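Local atomic coordinates of L-Ala-D/L-Glu epimerase, a muconate lactonizing enzyme (Klebsiella pneumoniae subsp. pneumoniae MGH 78578, PDB entry 3FCP), a protein that belongs to the enolase superfamily, pairing an N-terminal capping domain with a C-terminal TIM-barrel-like domain that holds a magnesium ion. Residues A90-A93 with R94-A98. Sequence-based numbering, arbitrary orientation.
Sequences ALTA and RMNGA
Thr-92 and Asn-96 sit one turn apart on the alpha-helix 88-98, and their side chains run alongside each other in the same direction. The helix belongs to the N-terminal domain of the muconate lactonizing enzyme family, within the enolase superfamily. Asn-96 can be followed atom by atom. Asn-96 CB passes 3.5 Å from Thr-92 O. A chi1 of -68° then turns Asn-96 CG back over the preceding turn, 3.4 Å from Thr-92 O. At the tip the two branches part. Asn-96 ND2 lies alongside the Thr-92 methyl in van der Waals contact, 3.4 Å from Thr-92 CG2. ND2 is also near Thr-92 O, but the angle is too poor for a hydrogen bond. OD1 instead accepts a bond from Lys-106 NZ on helix 103-121, so the amide ties two helices together.

The two branches of Thr-92 also have different partners. CG2 lies anti to the backbone N and meets Asn-96. OG1 is hydrogen-bonded to Leu-88 O, one turn back on the same helix. The hydroxyl is thus satisfied by the backbone.

Arg-94 runs out extended from CG to NE, away from residues 90-93. Its NE bonds to Leu-79 O of helix 65-80. Leu-91 and Met-95, both buried, form the inward side of the helix. Both pack on Leu-80 of helix 65-80, and on helix 103-121 Leu-91 meets Leu-113 while Met-95 meets Ile-109.

Backbone i to i+4 bonds join the two turns. Arg-94 N reaches Ala-90 O at 3.0 Å. Gly-97 N reaches Ala-93 O at 2.9 Å, in a more bent bond (142°). The bond under the Thr-92 and Asn-96 pair is nearly straight: Asn-96 N lies 2.9 Å from Thr-92 O, with an N-H...O angle of 168°.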
ATOM      1  N   ALA A  90      12.204  21.598  31.445  1.00 22.96           N
ATOM      2  CA  ALA A  90      11.057  21.759  32.335  1.00 24.05           C
ATOM      3  C   ALA A  90      10.163  22.904  31.853  1.00 23.79           C
ATOM      4  O   ALA A  90       8.941  22.778  31.842  1.00 24.64           O
ATOM      5  CB  ALA A  90      11.522  22.028  33.776  1.00 24.33           C
ATOM      6  N   LEU A  91      10.774  24.018  31.454  1.00 24.81           N
ATOM      7  CA  LEU A  91      10.012  25.175  30.978  1.00 25.31           C
ATOM      8  C   LEU A  91       9.257  24.871  29.683  1.00 24.53           C
ATOM      9  O   LEU A  91       8.119  25.308  29.497  1.00 23.41           O
ATOM     10  CB  LEU A  91      10.946  26.375  30.770  1.00 24.65           C
ATOM     11  CG  LEU A  91      11.499  27.005  32.061  1.00 25.64           C
ATOM     12  CD1 LEU A  91      12.655  27.935  31.739  1.00 25.59           C
ATOM     13  CD2 LEU A  91      10.388  27.754  32.784  1.00 26.06           C
ATOM     14  N   THR A  92       9.896  24.125  28.789  1.00 24.55           N
ATOM     15  CA  THR A  92       9.278  23.760  27.520  1.00 25.54           C
ATOM     16  C   THR A  92       8.066  22.848  27.752  1.00 26.16           C
ATOM     17  O   THR A  92       7.009  23.026  27.136  1.00 25.09           O
ATOM     18  CB  THR A  92      10.302  23.064  26.604  1.00 27.06           C
ATOM     19  OG1 THR A  92      11.379  23.975  26.328  1.00 25.44           O
ATOM     20  CG2 THR A  92       9.650  22.625  25.292  1.00 24.58           C
ATOM     21  N   ALA A  93       8.214  21.879  28.650  1.00 25.76           N
ATOM     22  CA  ALA A  93       7.120  20.960  28.962  1.00 25.75           C
ATOM     23  C   ALA A  93       5.947  21.729  29.572  1.00 24.78           C
ATOM     24  O   ALA A  93       4.783  21.415  29.314  1.00 22.94           O
ATOM     25  CB  ALA A  93       7.602  19.872  29.932  1.00 26.08           C
ATOM     26  N   ARG A  94       6.263  22.734  30.385  1.00 24.31           N
ATOM     27  CA  ARG A  94       5.239  23.544  31.028  1.00 24.37           C
ATOM     28  C   ARG A  94       4.523  24.395  29.983  1.00 24.51           C
ATOM     29  O   ARG A  94       3.298  24.501  29.982  1.00 24.55           O
ATOM     30  CB  ARG A  94       5.875  24.444  32.091  1.00 25.51           C
ATOM     31  CG  ARG A  94       4.887  25.308  32.879  1.00 25.16           C
ATOM     32  CD  ARG A  94       5.609  26.081  33.978  1.00 24.70           C
ATOM     33  NE  ARG A  94       4.709  26.925  34.761  1.00 26.02           N
ATOM     34  CZ  ARG A  94       3.928  26.487  35.748  1.00 27.49           C
ATOM     35  NH1 ARG A  94       3.931  25.208  36.082  1.00 29.23           N
ATOM     36  NH2 ARG A  94       3.137  27.332  36.403  1.00 27.40           N
ATOM     37  N   MET A  95       5.305  24.994  29.092  1.00 25.18           N
ATOM     38  CA  MET A  95       4.779  25.843  28.032  1.00 26.39           C
ATOM     39  C   MET A  95       3.876  25.061  27.069  1.00 27.51           C
ATOM     40  O   MET A  95       2.772  25.499  26.737  1.00 28.55           O
ATOM     41  CB  MET A  95       5.942  26.477  27.247  1.00 25.20           C
ATOM     42  CG  MET A  95       6.860  27.390  28.078  1.00 28.63           C
ATOM     43  SD  MET A  95       8.333  27.957  27.158  1.00 27.57           S
ATOM     44  CE  MET A  95       7.536  28.998  26.088  1.00 17.36           C
ATOM     45  N   ASN A  96       4.345  23.905  26.616  1.00 27.01           N
ATOM     46  CA  ASN A  96       3.560  23.118  25.675  1.00 27.27           C
ATOM     47  C   ASN A  96       2.361  22.465  26.335  1.00 27.78           C
ATOM     48  O   ASN A  96       1.325  22.275  25.701  1.00 26.42           O
ATOM     49  CB  ASN A  96       4.442  22.071  24.992  1.00 26.68           C
ATOM     50  CG  ASN A  96       5.471  22.705  24.078  1.00 30.05           C
ATOM     51  OD1 ASN A  96       5.222  23.763  23.501  1.00 30.21           O
ATOM     52  ND2 ASN A  96       6.623  22.066  23.933  1.00 30.12           N
ATOM     53  N   GLY A  97       2.495  22.142  27.615  1.00 27.82           N
ATOM     54  CA  GLY A  97       1.391  21.529  28.326  1.00 29.40           C
ATOM     55  C   GLY A  97       0.240  22.494  28.545  1.00 30.52           C
ATOM     56  O   GLY A  97      -0.922  22.084  28.570  1.00 30.82           O
ATOM     57  N   ALA A  98       0.550  23.782  28.680  1.00 30.29           N
ATOM     58  CA  ALA A  98      -0.477  24.791  28.927  1.00 29.39           C
ATOM     59  C   ALA A  98      -0.856  25.658  27.727  1.00 29.43           C
ATOM     60  O   ALA A  98      -1.901  26.314  27.735  1.00 30.52           O
ATOM     61  CB  ALA A  98      -0.035  25.686  30.076  1.00 29.79           C
TER